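Side-chain contacts in transcriptional regulator, Crp/Fnr family (Eubacterium rectale ATCC 33656, PDB 3DV8), which probably regulates transcription, joining a domain of the cyclic nucleotide-binding family to a Crp-like helix-turn-helix domain that is expected to bind DNA: residues 146-151 / 177-182; 151-156 / 212-217; 6-11 / 20-25. All blocks are in the same frame, centred on the assembly; numbering follows the deposited sequence.

In the fold
Contacts 1 and 2 both draw on helix 148-163 of the helix-turn-helix domain and share Arg151; their centres lie 11 Å apart and their side chains touch. Contact 2 is the buried one, packed through alanine and leucine side chains, with no polar bond between helices 148-163 and 211-219. Contact 1, partly buried, adds a charged group: an arginine grips the carbonyl at the end of helix 172-179 beside a small leucine patch. Contact 3 belongs to the other end of the chain, its centre about 39 Å from that of contact 1. There a loop with two aromatic rings packs against helix 16-23, again partly buried and without polar bonds between the segments, against helix 108-117 and strand 77-78.

Contact 1. Residues 146-151 / 177-182; sequences KSLDKR and NHLGSH
The guanidinium of Arg151 carries Leu179 on two sides at once: the methyl CD2 lies over one face, while the backbone O of the same residue sits at the edge, in the guanidinium plane. That oxygen is held in a fork. NH2 donates to Leu179 O at 3.2 Å, with an N-H...O angle of 151°, and NH1 adds a weak bond to it. The donor NH2 is tilted 24° from the carbonyl plane. The arginine chain runs extended through chi2 and then bends at chi3 (61°), which turns its end toward the last turn of helix 172-179. A positive group at this carbonyl end of a helix is likely to be favoured by the helix dipole. Beside the fork lies an apolar patch. Leu148 CD1 meets Leu179 CD1 at 4.2 Å, the two side chains crossing at a slant, and Leu148 CD2 lies 3.7 Å from Ser181 OG. Gly180, with positive phi, ends the helix and opens the turn of the helix-turn-helix motif. Arg151 NE is bound by Gln142 OE1 from helix 119-145, so one side chain ties that long helix to the motif. A methionine in place of Arg151 would probably leave Leu179 O without its two donors and Gln142 without its mate. Around the patch, Leu148 also packs on Val185 and Met189 and Ser181 on Ile186, all of helix 183-195, while Arg151 touches Ile67 of strand 66-72 in the cyclic nucleotide-binding domain.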
ATOM      1  N   LYS A 146     -14.272   2.577  -7.132  1.00 64.15           N
ATOM      2  CA  LYS A 146     -14.904   3.813  -7.631  1.00 63.40           C
ATOM      3  C   LYS A 146     -14.491   4.202  -9.059  1.00 61.95           C
ATOM      4  O   LYS A 146     -13.309   4.286  -9.369  1.00 61.45           O
ATOM      5  CB  LYS A 146     -14.709   4.948  -6.615  1.00 63.55           C
ATOM      6  CG  LYS A 146     -15.557   4.699  -5.333  1.00 65.64           C
ATOM      7  CD  LYS A 146     -15.477   5.819  -4.293  1.00 65.54           C
ATOM      8  CE  LYS A 146     -16.568   5.679  -3.213  1.00 66.95           C
ATOM      9  NZ  LYS A 146     -17.967   5.902  -3.743  1.00 65.31           N
ATOM     10  N   SER A 147     -15.491   4.413  -9.925  1.00 61.27           N
ATOM     11  CA  SER A 147     -15.295   4.848 -11.324  1.00 60.20           C
ATOM     12  C   SER A 147     -14.699   6.266 -11.417  1.00 59.24           C
ATOM     13  O   SER A 147     -14.779   7.044 -10.465  1.00 57.94           O
ATOM     14  CB  SER A 147     -16.612   4.767 -12.100  1.00 59.55           C
ATOM     15  OG  SER A 147     -17.643   5.420 -11.390  1.00 56.90           O
ATOM     16  N   LEU A 148     -14.135   6.586 -12.588  1.00 59.11           N
ATOM     17  CA  LEU A 148     -13.376   7.835 -12.810  1.00 58.88           C
ATOM     18  C   LEU A 148     -14.172   9.113 -12.539  1.00 58.88           C
ATOM     19  O   LEU A 148     -13.621  10.048 -11.961  1.00 59.39           O
ATOM     20  CB  LEU A 148     -12.723   7.861 -14.203  1.00 57.60           C
ATOM     21  CG  LEU A 148     -11.684   8.956 -14.504  1.00 58.88           C
ATOM     22  CD1 LEU A 148     -10.489   8.943 -13.552  1.00 53.07           C
ATOM     23  CD2 LEU A 148     -11.204   8.811 -15.940  1.00 59.09           C
ATOM     24  N   ASP A 149     -15.446   9.142 -12.937  1.00 58.83           N
ATOM     25  CA  ASP A 149     -16.335  10.286 -12.644  1.00 59.03           C
ATOM     26  C   ASP A 149     -16.410  10.564 -11.127  1.00 59.44           C
ATOM     27  O   ASP A 149     -16.335  11.723 -10.705  1.00 60.07           O
ATOM     28  CB  ASP A 149     -17.757  10.122 -13.254  1.00 59.33           C
ATOM     29  CG  ASP A 149     -18.512   8.881 -12.748  1.00 61.33           C
ATOM     30  OD1 ASP A 149     -17.873   7.851 -12.444  1.00 61.67           O
ATOM     31  OD2 ASP A 149     -19.758   8.932 -12.686  1.00 63.42           O
ATOM     32  N   LYS A 150     -16.503   9.503 -10.322  1.00 58.64           N
ATOM     33  CA  LYS A 150     -16.567   9.636  -8.863  1.00 58.33           C
ATOM     34  C   LYS A 150     -15.251  10.118  -8.261  1.00 58.03           C
ATOM     35  O   LYS A 150     -15.252  10.935  -7.338  1.00 58.41           O
ATOM     36  CB  LYS A 150     -17.022   8.330  -8.210  1.00 58.27           C
ATOM     37  CG  LYS A 150     -18.432   7.950  -8.613  1.00 57.90           C
ATOM     38  CD  LYS A 150     -19.040   6.876  -7.736  1.00 59.15           C
ATOM     39  CE  LYS A 150     -18.999   5.499  -8.333  1.00 63.76           C
ATOM     40  NZ  LYS A 150     -20.034   5.305  -9.416  1.00 59.04           N
ATOM     41  N   ARG A 151     -14.140   9.645  -8.822  1.00 57.98           N
ATOM     42  CA  ARG A 151     -12.797  10.018  -8.362  1.00 58.18           C
ATOM     43  C   ARG A 151     -12.439  11.459  -8.725  1.00 58.28           C
ATOM     44  O   ARG A 151     -11.783  12.135  -7.934  1.00 59.01           O
ATOM     45  CB  ARG A 151     -11.756   9.020  -8.883  1.00 58.57           C
ATOM     46  CG  ARG A 151     -12.018   7.612  -8.342  1.00 58.25           C
ATOM     47  CD  ARG A 151     -11.070   6.563  -8.841  1.00 58.22           C
ATOM     48  NE  ARG A 151      -9.696   6.867  -8.453  1.00 58.60           N
ATOM     49  CZ  ARG A 151      -8.633   6.986  -9.259  1.00 57.65           C
ATOM     50  NH1 ARG A 151      -8.679   6.722 -10.568  1.00 55.75           N
ATOM     51  NH2 ARG A 151      -7.462   7.303  -8.701  1.00 61.44           N
ATOM     52  N   ASN A 177      -2.515  13.545 -13.565  1.00 53.06           N
ATOM     53  CA  ASN A 177      -1.347  13.116 -12.778  1.00 53.67           C
ATOM     54  C   ASN A 177      -1.681  12.758 -11.325  1.00 54.12           C
ATOM     55  O   ASN A 177      -1.006  11.927 -10.729  1.00 53.23           O
ATOM     56  CB  ASN A 177      -0.224  14.164 -12.838  1.00 54.35           C
ATOM     57  CG  ASN A 177       0.383  14.317 -14.246  1.00 55.05           C
ATOM     58  OD1 ASN A 177       0.140  13.502 -15.138  1.00 59.16           O
ATOM     59  ND2 ASN A 177       1.170  15.371 -14.441  1.00 51.17           N
ATOM     60  N   HIS A 178      -2.708  13.390 -10.759  1.00 55.57           N
ATOM     61  CA  HIS A 178      -3.195  13.026  -9.419  1.00 56.50           C
ATOM     62  C   HIS A 178      -3.904  11.672  -9.387  1.00 57.83           C
ATOM     63  O   HIS A 178      -3.693  10.897  -8.460  1.00 58.97           O
ATOM     64  CB  HIS A 178      -4.136  14.093  -8.837  1.00 56.11           C
ATOM     65  CG  HIS A 178      -3.424  15.239  -8.201  1.00 57.42           C
ATOM     66  ND1 HIS A 178      -2.575  15.062  -7.131  1.00 57.10           N
ATOM     67  CD2 HIS A 178      -3.467  16.571  -8.437  1.00 58.78           C
ATOM     68  CE1 HIS A 178      -2.102  16.233  -6.753  1.00 58.38           C
ATOM     69  NE2 HIS A 178      -2.633  17.168  -7.522  1.00 57.78           N
ATOM     70  N   LEU A 179      -4.717  11.402 -10.409  1.00 58.92           N
ATOM     71  CA  LEU A 179      -5.562  10.211 -10.487  1.00 60.11           C
ATOM     72  C   LEU A 179      -5.025   9.002 -11.270  1.00 60.86           C
ATOM     73  O   LEU A 179      -5.662   7.951 -11.248  1.00 61.04           O
ATOM     74  CB  LEU A 179      -6.924  10.618 -11.092  1.00 60.26           C
ATOM     75  CG  LEU A 179      -7.696  11.756 -10.407  1.00 59.35           C
ATOM     76  CD1 LEU A 179      -8.973  12.024 -11.171  1.00 57.14           C
ATOM     77  CD2 LEU A 179      -8.007  11.445  -8.948  1.00 54.56           C
ATOM     78  N   GLY A 180      -3.876   9.106 -11.936  1.00 61.03           N
ATOM     79  CA  GLY A 180      -3.398   8.000 -12.771  1.00 61.16           C
ATOM     80  C   GLY A 180      -4.171   7.865 -14.074  1.00 61.98           C
ATOM     81  O   GLY A 180      -4.311   6.752 -14.578  1.00 62.75           O
ATOM     82  N   SER A 181      -4.650   8.986 -14.628  1.00 62.34           N
ATOM     83  CA  SER A 181      -5.407   9.017 -15.887  1.00 63.21           C
ATOM     84  C   SER A 181      -4.626   9.798 -16.958  1.00 64.06           C
ATOM     85  O   SER A 181      -3.474  10.190 -16.722  1.00 64.22           O
ATOM     86  CB  SER A 181      -6.780   9.645 -15.637  1.00 63.14           C
ATOM     87  OG  SER A 181      -7.613   9.493 -16.774  1.00 63.58           O
ATOM     88  N   HIS A 182      -5.222   9.950 -18.145  1.00 65.50           N
ATOM     89  CA  HIS A 182      -4.641  10.738 -19.253  1.00 65.78           C
ATOM     90  C   HIS A 182      -5.416  12.051 -19.359  1.00 65.66           C
ATOM     91  O   HIS A 182      -6.614  12.069 -19.098  1.00 65.20           O
ATOM     92  CB  HIS A 182      -4.689   9.953 -20.572  1.00 66.92           C
ATOM     93  CG  HIS A 182      -3.992  10.628 -21.720  1.00 67.86           C
ATOM     94  ND1 HIS A 182      -4.671  11.317 -22.705  1.00 71.55           N
ATOM     95  CD2 HIS A 182      -2.679  10.700 -22.049  1.00 71.69           C
ATOM     96  CE1 HIS A 182      -3.804  11.793 -23.583  1.00 72.12           C
ATOM     97  NE2 HIS A 182      -2.589  11.431 -23.209  1.00 72.49           N
TER

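Contact 2. Residues 151-156 / 212-217; sequences RVASFL and KRLETL
Ala153 sits against Leu214 and Leu217 where helix 148-163 crosses helix 211-219, the first and last helices of a winged helix-turn-helix domain of the Crp type. The two short segments run at 133° to each other, more nearly antiparallel than not, and their axes come within 8.2 Å. Such closeness rests on the alanine. Its CB lies 3.7 Å from Leu217 CB and 3.6 Å from Leu214 O, so it touches backbone as well as side chain, and Leu214 CD2 lies 4.1 Å from Ala153 CB. Leu214 reaches this place with CG anti to the carbonyl carbon (chi1 -77°), its two methyls divided between neighbouring turns of the facing helix: CD2 goes to Ala153, and CD1 to Leu156 CB at 4.3 Å. Behind this tight part, Phe193 of helix 183-195 and Leu198 pack on both Leu214 and Leu217, and Ile208 of strand 205-208 lies against Leu156 and Leu214, so the contact belongs to the domain core. The far side of helix 211-219 is looser and polar: Arg213 and Thr216 are exposed to solvent, and the CA-CB bond of Glu215 is directed away from helix 148-163. There Thr216 folds back on its own helix. Its OG1 donates to Arg213 O at 2.8 Å, tilted 31° from the carbonyl plane, on the same face from which Leu217 N reaches that oxygen.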
ATOM      1  N   ARG A 151     -14.140   9.645  -8.822  1.00 57.98           N
ATOM      2  CA  ARG A 151     -12.797  10.018  -8.362  1.00 58.18           C
ATOM      3  C   ARG A 151     -12.439  11.459  -8.725  1.00 58.28           C
ATOM      4  O   ARG A 151     -11.783  12.135  -7.934  1.00 59.01           O
ATOM      5  CB  ARG A 151     -11.756   9.020  -8.883  1.00 58.57           C
ATOM      6  CG  ARG A 151     -12.018   7.612  -8.342  1.00 58.25           C
ATOM      7  CD  ARG A 151     -11.070   6.563  -8.841  1.00 58.22           C
ATOM      8  NE  ARG A 151      -9.696   6.867  -8.453  1.00 58.60           N
ATOM      9  CZ  ARG A 151      -8.633   6.986  -9.259  1.00 57.65           C
ATOM     10  NH1 ARG A 151      -8.679   6.722 -10.568  1.00 55.75           N
ATOM     11  NH2 ARG A 151      -7.462   7.303  -8.701  1.00 61.44           N
ATOM     12  N   VAL A 152     -12.861  11.915  -9.911  1.00 57.90           N
ATOM     13  CA  VAL A 152     -12.692  13.312 -10.331  1.00 57.76           C
ATOM     14  C   VAL A 152     -13.530  14.195  -9.389  1.00 58.02           C
ATOM     15  O   VAL A 152     -13.015  15.175  -8.853  1.00 58.50           O
ATOM     16  CB  VAL A 152     -13.059  13.553 -11.836  1.00 57.71           C
ATOM     17  CG1 VAL A 152     -13.002  15.049 -12.197  1.00 53.62           C
ATOM     18  CG2 VAL A 152     -12.126  12.760 -12.746  1.00 54.98           C
ATOM     19  N   ALA A 153     -14.799  13.821  -9.182  1.00 57.98           N
ATOM     20  CA  ALA A 153     -15.700  14.494  -8.228  1.00 57.64           C
ATOM     21  C   ALA A 153     -15.069  14.591  -6.828  1.00 57.93           C
ATOM     22  O   ALA A 153     -15.094  15.651  -6.189  1.00 59.08           O
ATOM     23  CB  ALA A 153     -17.015  13.755  -8.142  1.00 57.17           C
ATOM     24  N   SER A 154     -14.484  13.490  -6.380  1.00 57.72           N
ATOM     25  CA  SER A 154     -13.806  13.421  -5.081  1.00 58.22           C
ATOM     26  C   SER A 154     -12.578  14.341  -4.995  1.00 57.74           C
ATOM     27  O   SER A 154     -12.351  14.981  -3.964  1.00 58.06           O
ATOM     28  CB  SER A 154     -13.386  11.974  -4.793  1.00 58.64           C
ATOM     29  OG  SER A 154     -12.870  11.859  -3.489  1.00 61.77           O
ATOM     30  N   PHE A 155     -11.794  14.391  -6.074  1.00 57.58           N
ATOM     31  CA  PHE A 155     -10.611  15.247  -6.137  1.00 57.60           C
ATOM     32  C   PHE A 155     -10.991  16.736  -6.128  1.00 58.09           C
ATOM     33  O   PHE A 155     -10.374  17.526  -5.393  1.00 58.46           O
ATOM     34  CB  PHE A 155      -9.736  14.924  -7.353  1.00 57.34           C
ATOM     35  CG  PHE A 155      -8.613  15.890  -7.540  1.00 57.27           C
ATOM     36  CD1 PHE A 155      -7.426  15.727  -6.834  1.00 59.21           C
ATOM     37  CD2 PHE A 155      -8.766  17.018  -8.373  1.00 59.16           C
ATOM     38  CE1 PHE A 155      -6.382  16.657  -6.960  1.00 60.51           C
ATOM     39  CE2 PHE A 155      -7.732  17.962  -8.513  1.00 59.12           C
ATOM     40  CZ  PHE A 155      -6.527  17.772  -7.822  1.00 59.88           C
ATOM     41  N   LEU A 156     -11.969  17.117  -6.954  1.00 58.12           N
ATOM     42  CA  LEU A 156     -12.435  18.516  -7.013  1.00 58.66           C
ATOM     43  C   LEU A 156     -12.894  19.029  -5.640  1.00 58.94           C
ATOM     44  O   LEU A 156     -12.605  20.169  -5.292  1.00 58.15           O
ATOM     45  CB  LEU A 156     -13.528  18.710  -8.072  1.00 58.14           C
ATOM     46  CG  LEU A 156     -13.145  18.486  -9.545  1.00 56.60           C
ATOM     47  CD1 LEU A 156     -14.386  18.659 -10.439  1.00 53.09           C
ATOM     48  CD2 LEU A 156     -11.996  19.392 -10.012  1.00 50.54           C
ATOM     49  N   LYS A 212     -22.679  20.370  -3.633  1.00 62.79           N
ATOM     50  CA  LYS A 212     -23.607  19.373  -3.071  1.00 62.97           C
ATOM     51  C   LYS A 212     -23.754  18.175  -4.024  1.00 63.57           C
ATOM     52  O   LYS A 212     -23.632  17.030  -3.584  1.00 63.84           O
ATOM     53  CB  LYS A 212     -24.976  19.996  -2.756  1.00 61.91           C
ATOM     54  N   ARG A 213     -23.976  18.441  -5.318  1.00 64.45           N
ATOM     55  CA  ARG A 213     -24.090  17.366  -6.341  1.00 65.27           C
ATOM     56  C   ARG A 213     -22.796  16.602  -6.617  1.00 65.76           C
ATOM     57  O   ARG A 213     -22.859  15.407  -6.906  1.00 66.16           O
ATOM     58  CB  ARG A 213     -24.640  17.883  -7.667  1.00 65.29           C
ATOM     59  CG  ARG A 213     -26.118  18.153  -7.658  1.00 65.34           C
ATOM     60  CD  ARG A 213     -26.532  18.772  -8.975  1.00 67.04           C
ATOM     61  NE  ARG A 213     -26.337  17.887 -10.122  1.00 70.06           N
ATOM     62  CZ  ARG A 213     -26.503  18.241 -11.400  1.00 69.83           C
ATOM     63  NH1 ARG A 213     -26.868  19.480 -11.737  1.00 71.21           N
ATOM     64  NH2 ARG A 213     -26.294  17.338 -12.357  1.00 72.26           N
ATOM     65  N   LEU A 214     -21.646  17.285  -6.588  1.00 66.23           N
ATOM     66  CA  LEU A 214     -20.343  16.599  -6.732  1.00 66.46           C
ATOM     67  C   LEU A 214     -20.129  15.621  -5.581  1.00 66.96           C
ATOM     68  O   LEU A 214     -19.594  14.533  -5.794  1.00 66.48           O
ATOM     69  CB  LEU A 214     -19.150  17.574  -6.795  1.00 66.50           C
ATOM     70  CG  LEU A 214     -18.893  18.331  -8.094  1.00 67.20           C
ATOM     71  CD1 LEU A 214     -17.768  19.303  -7.869  1.00 68.04           C
ATOM     72  CD2 LEU A 214     -18.555  17.388  -9.246  1.00 66.14           C
ATOM     73  N   GLU A 215     -20.541  16.016  -4.374  1.00 68.36           N
ATOM     74  CA  GLU A 215     -20.439  15.144  -3.206  1.00 70.25           C
ATOM     75  C   GLU A 215     -21.321  13.897  -3.335  1.00 70.25           C
ATOM     76  O   GLU A 215     -20.914  12.837  -2.882  1.00 69.93           O
ATOM     77  CB  GLU A 215     -20.702  15.885  -1.893  1.00 70.69           C
ATOM     78  CG  GLU A 215     -20.388  15.009  -0.676  1.00 75.99           C
ATOM     79  CD  GLU A 215     -20.018  15.798   0.550  1.00 81.73           C
ATOM     80  OE1 GLU A 215     -20.786  16.714   0.915  1.00 86.09           O
ATOM     81  OE2 GLU A 215     -18.963  15.482   1.153  1.00 85.34           O
ATOM     82  N   THR A 216     -22.493  14.010  -3.970  1.00 70.36           N
ATOM     83  CA  THR A 216     -23.344  12.828  -4.203  1.00 70.30           C
ATOM     84  C   THR A 216     -22.738  11.862  -5.264  1.00 70.39           C
ATOM     85  O   THR A 216     -23.029  10.667  -5.206  1.00 70.55           O
ATOM     86  CB  THR A 216     -24.838  13.185  -4.442  1.00 69.91           C
ATOM     87  OG1 THR A 216     -24.964  14.036  -5.576  1.00 71.02           O
ATOM     88  CG2 THR A 216     -25.414  13.884  -3.215  1.00 66.96           C
ATOM     89  N   LEU A 217     -21.901  12.357  -6.196  1.00 70.52           N
ATOM     90  CA  LEU A 217     -21.129  11.465  -7.121  1.00 70.58           C
ATOM     91  C   LEU A 217     -20.091  10.690  -6.324  1.00 70.67           C
ATOM     92  O   LEU A 217     -20.077   9.473  -6.372  1.00 70.18           O
ATOM     93  CB  LEU A 217     -20.396  12.205  -8.253  1.00 70.08           C
ATOM     94  CG  LEU A 217     -21.001  12.235  -9.642  1.00 69.85           C
ATOM     95  CD1 LEU A 217     -20.107  13.084 -10.543  1.00 66.94           C
ATOM     96  CD2 LEU A 217     -21.124  10.816 -10.180  1.00 68.39           C
TER

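Contact 3. Residues 6-11 / 20-25; sequences NYFPLW and KLISDN
Trp11 carries one half of this contact through the far end of its indole, which meets Ser23; the other half is made by Phe8 and Ile22. Followed outward from the backbone, Trp11 starts with CB, which stands 3.9 Å from CD2 of the Phe8 ring in its own segment. CG lies anti to the backbone N (chi1 -171°), and this sends the indole toward helix 16-23. Farther out, CE3 on the six-membered ring also runs past Phe8 CD2, at 3.9 Å, and that phenyl carbon lies at the edge of the indole, in its plane. At the tip, CH2 reaches Ser23 CB at 4.1 Å. The serine carbon too approaches the edge, near the ring plane, so the indole meets the helix by its rim.

Phe8 takes the deeper position. Its CE2 lies 4.2 Å from Ile22 CD1, the methyl approaching the ring obliquely, while Leu10 CB sits over one face of the phenyl, displaced toward the rim. Ile22 is extended about chi2 (173°), which carries CD1 out to the ring. A backbone bond from Trp11 N to Phe8 O closes a turn between the two aromatic residues, and both side chains meet helix 16-23. Exposed Lys20 and Asp24, in the same segment, form a long salt bridge.

The contact thus packs the N-terminal loop on helix 16-23. Leu14, between the segments, touches both Phe8 and Ile22. Ile22 also rests on Ile114 of helix 108-117, Phe8 on Met77 of strand 77-78, and Leu10 on Tyr111 of helix 108-117 and on Val121 and Tyr124 of helix 119-145.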
ATOM      1  N   ASN A   6       7.738  21.760  18.809  1.00 78.08           N
ATOM      2  CA  ASN A   6       6.290  21.804  19.090  1.00 77.59           C
ATOM      3  C   ASN A   6       5.521  20.849  18.150  1.00 77.45           C
ATOM      4  O   ASN A   6       4.535  20.230  18.548  1.00 77.24           O
ATOM      5  CB  ASN A   6       5.728  23.222  18.903  1.00 77.33           C
ATOM      6  CG  ASN A   6       6.354  24.241  19.839  1.00 76.67           C
ATOM      7  OD1 ASN A   6       5.732  24.652  20.810  1.00 76.09           O
ATOM      8  ND2 ASN A   6       7.586  24.643  19.560  1.00 75.82           N
ATOM      9  N   TYR A   7       6.027  20.722  16.920  1.00 77.44           N
ATOM     10  CA  TYR A   7       5.433  19.959  15.801  1.00 76.88           C
ATOM     11  C   TYR A   7       5.828  18.467  15.742  1.00 76.63           C
ATOM     12  O   TYR A   7       5.314  17.724  14.898  1.00 76.80           O
ATOM     13  CB  TYR A   7       5.865  20.623  14.464  1.00 76.84           C
ATOM     14  CG  TYR A   7       5.346  22.046  14.231  1.00 76.90           C
ATOM     15  CD1 TYR A   7       5.771  23.144  15.020  1.00 75.34           C
ATOM     16  CD2 TYR A   7       4.461  22.311  13.179  1.00 76.74           C
ATOM     17  CE1 TYR A   7       5.289  24.438  14.789  1.00 75.07           C
ATOM     18  CE2 TYR A   7       3.979  23.605  12.941  1.00 77.30           C
ATOM     19  CZ  TYR A   7       4.396  24.657  13.743  1.00 76.19           C
ATOM     20  OH  TYR A   7       3.913  25.913  13.482  1.00 77.94           O
ATOM     21  N   PHE A   8       6.734  18.052  16.629  1.00 76.24           N
ATOM     22  CA  PHE A   8       7.282  16.695  16.688  1.00 75.39           C
ATOM     23  C   PHE A   8       6.726  16.043  17.975  1.00 74.67           C
ATOM     24  O   PHE A   8       7.228  16.332  19.072  1.00 74.41           O
ATOM     25  CB  PHE A   8       8.816  16.822  16.681  1.00 75.51           C
ATOM     26  CG  PHE A   8       9.565  15.516  16.597  1.00 74.65           C
ATOM     27  CD1 PHE A   8       9.377  14.652  15.518  1.00 73.72           C
ATOM     28  CD2 PHE A   8      10.533  15.193  17.548  1.00 74.20           C
ATOM     29  CE1 PHE A   8      10.101  13.449  15.424  1.00 73.87           C
ATOM     30  CE2 PHE A   8      11.264  14.003  17.463  1.00 75.24           C
ATOM     31  CZ  PHE A   8      11.050  13.128  16.392  1.00 74.99           C
ATOM     32  N   PRO A   9       5.682  15.178  17.854  1.00 73.81           N
ATOM     33  CA  PRO A   9       5.032  14.571  19.040  1.00 73.11           C
ATOM     34  C   PRO A   9       5.876  13.527  19.792  1.00 72.12           C
ATOM     35  O   PRO A   9       5.609  13.257  20.965  1.00 72.46           O
ATOM     36  CB  PRO A   9       3.755  13.945  18.460  1.00 73.41           C
ATOM     37  CG  PRO A   9       4.114  13.598  17.089  1.00 74.08           C
ATOM     38  CD  PRO A   9       5.088  14.651  16.610  1.00 73.69           C
ATOM     39  N   LEU A  10       6.872  12.958  19.114  1.00 70.80           N
ATOM     40  CA  LEU A  10       7.834  12.018  19.714  1.00 69.74           C
ATOM     41  C   LEU A  10       8.825  12.699  20.698  1.00 68.41           C
ATOM     42  O   LEU A  10       9.448  12.010  21.505  1.00 67.80           O
ATOM     43  CB  LEU A  10       8.607  11.322  18.584  1.00 69.72           C
ATOM     44  CG  LEU A  10       9.625  10.220  18.859  1.00 70.61           C
ATOM     45  CD1 LEU A  10       9.002   9.039  19.609  1.00 69.41           C
ATOM     46  CD2 LEU A  10      10.209   9.788  17.516  1.00 69.58           C
ATOM     47  N   TRP A  11       8.956  14.033  20.617  1.00 67.13           N
ATOM     48  CA  TRP A  11       9.868  14.843  21.452  1.00 66.45           C
ATOM     49  C   TRP A  11       9.780  14.605  22.962  1.00 65.97           C
ATOM     50  O   TRP A  11      10.816  14.513  23.630  1.00 66.20           O
ATOM     51  CB  TRP A  11       9.657  16.345  21.182  1.00 65.47           C
ATOM     52  CG  TRP A  11      10.684  17.228  21.833  1.00 64.66           C
ATOM     53  CD1 TRP A  11      10.574  17.870  23.041  1.00 64.15           C
ATOM     54  CD2 TRP A  11      11.982  17.550  21.322  1.00 63.34           C
ATOM     55  NE1 TRP A  11      11.721  18.582  23.308  1.00 63.82           N
ATOM     56  CE2 TRP A  11      12.602  18.407  22.272  1.00 64.69           C
ATOM     57  CE3 TRP A  11      12.686  17.204  20.155  1.00 61.60           C
ATOM     58  CZ2 TRP A  11      13.894  18.926  22.085  1.00 63.95           C
ATOM     59  CZ3 TRP A  11      13.970  17.717  19.966  1.00 62.84           C
ATOM     60  CH2 TRP A  11      14.560  18.573  20.929  1.00 64.02           C
ATOM     61  N   LYS A  20      19.117  16.125  22.067  1.00 51.67           N
ATOM     62  CA  LYS A  20      20.277  16.935  21.683  1.00 51.17           C
ATOM     63  C   LYS A  20      20.826  16.573  20.294  1.00 50.97           C
ATOM     64  O   LYS A  20      21.194  17.474  19.522  1.00 50.99           O
ATOM     65  CB  LYS A  20      21.404  16.798  22.704  1.00 51.19           C
ATOM     66  CG  LYS A  20      22.319  17.988  22.697  1.00 53.11           C
ATOM     67  CD  LYS A  20      23.728  17.665  23.106  1.00 54.84           C
ATOM     68  CE  LYS A  20      24.499  18.957  23.258  1.00 56.77           C
ATOM     69  NZ  LYS A  20      25.897  18.751  23.017  1.00 55.78           N
ATOM     70  N   LEU A  21      20.897  15.268  19.999  1.00 50.30           N
ATOM     71  CA  LEU A  21      21.424  14.777  18.718  1.00 50.38           C
ATOM     72  C   LEU A  21      20.571  15.234  17.538  1.00 50.11           C
ATOM     73  O   LEU A  21      21.115  15.604  16.499  1.00 50.17           O
ATOM     74  CB  LEU A  21      21.555  13.249  18.715  1.00 50.25           C
ATOM     75  CG  LEU A  21      22.307  12.598  17.543  1.00 50.50           C
ATOM     76  CD1 LEU A  21      23.759  13.034  17.504  1.00 50.09           C
ATOM     77  CD2 LEU A  21      22.229  11.085  17.652  1.00 51.06           C
ATOM     78  N   ILE A  22      19.247  15.211  17.710  1.00 49.94           N
ATOM     79  CA  ILE A  22      18.301  15.663  16.679  1.00 50.23           C
ATOM     80  C   ILE A  22      18.341  17.191  16.555  1.00 50.85           C
ATOM     81  O   ILE A  22      18.461  17.714  15.448  1.00 51.68           O
ATOM     82  CB  ILE A  22      16.845  15.195  16.971  1.00 50.27           C
ATOM     83  CG1 ILE A  22      16.746  13.662  16.922  1.00 49.74           C
ATOM     84  CG2 ILE A  22      15.867  15.804  15.965  1.00 49.64           C
ATOM     85  CD1 ILE A  22      15.410  13.124  17.369  1.00 49.71           C
ATOM     86  N   SER A  23      18.233  17.878  17.694  1.00 50.83           N
ATOM     87  CA  SER A  23      18.242  19.345  17.764  1.00 51.00           C
ATOM     88  C   SER A  23      19.478  19.972  17.118  1.00 51.69           C
ATOM     89  O   SER A  23      19.356  20.904  16.332  1.00 52.42           O
ATOM     90  CB  SER A  23      18.123  19.808  19.224  1.00 50.68           C
ATOM     91  OG  SER A  23      18.104  21.215  19.343  1.00 51.34           O
ATOM     92  N   ASP A  24      20.656  19.446  17.433  1.00 52.31           N
ATOM     93  CA  ASP A  24      21.917  19.970  16.877  1.00 52.17           C
ATOM     94  C   ASP A  24      22.187  19.603  15.418  1.00 51.89           C
ATOM     95  O   ASP A  24      23.079  20.194  14.808  1.00 51.64           O
ATOM     96  CB  ASP A  24      23.095  19.541  17.749  1.00 52.03           C
ATOM     97  CG  ASP A  24      23.063  20.161  19.148  1.00 51.95           C
ATOM     98  OD1 ASP A  24      22.261  21.085  19.397  1.00 53.94           O
ATOM     99  OD2 ASP A  24      23.859  19.728  20.011  1.00 51.21           O
ATOM    100  N   ASN A  25      21.443  18.636  14.874  1.00 51.94           N
ATOM    101  CA  ASN A  25      21.550  18.232  13.465  1.00 52.66           C
ATOM    102  C   ASN A  25      20.303  18.523  12.601  1.00 52.94           C
ATOM    103  O   ASN A  25      20.217  18.033  11.472  1.00 52.78           O
ATOM    104  CB  ASN A  25      21.964  16.764  13.388  1.00 52.89           C
ATOM    105  CG  ASN A  25      23.356  16.525  13.949  1.00 53.68           C
ATOM    106  OD1 ASN A  25      23.527  15.793  14.922  1.00 57.42           O
ATOM    107  ND2 ASN A  25      24.355  17.162  13.347  1.00 51.98           N
TER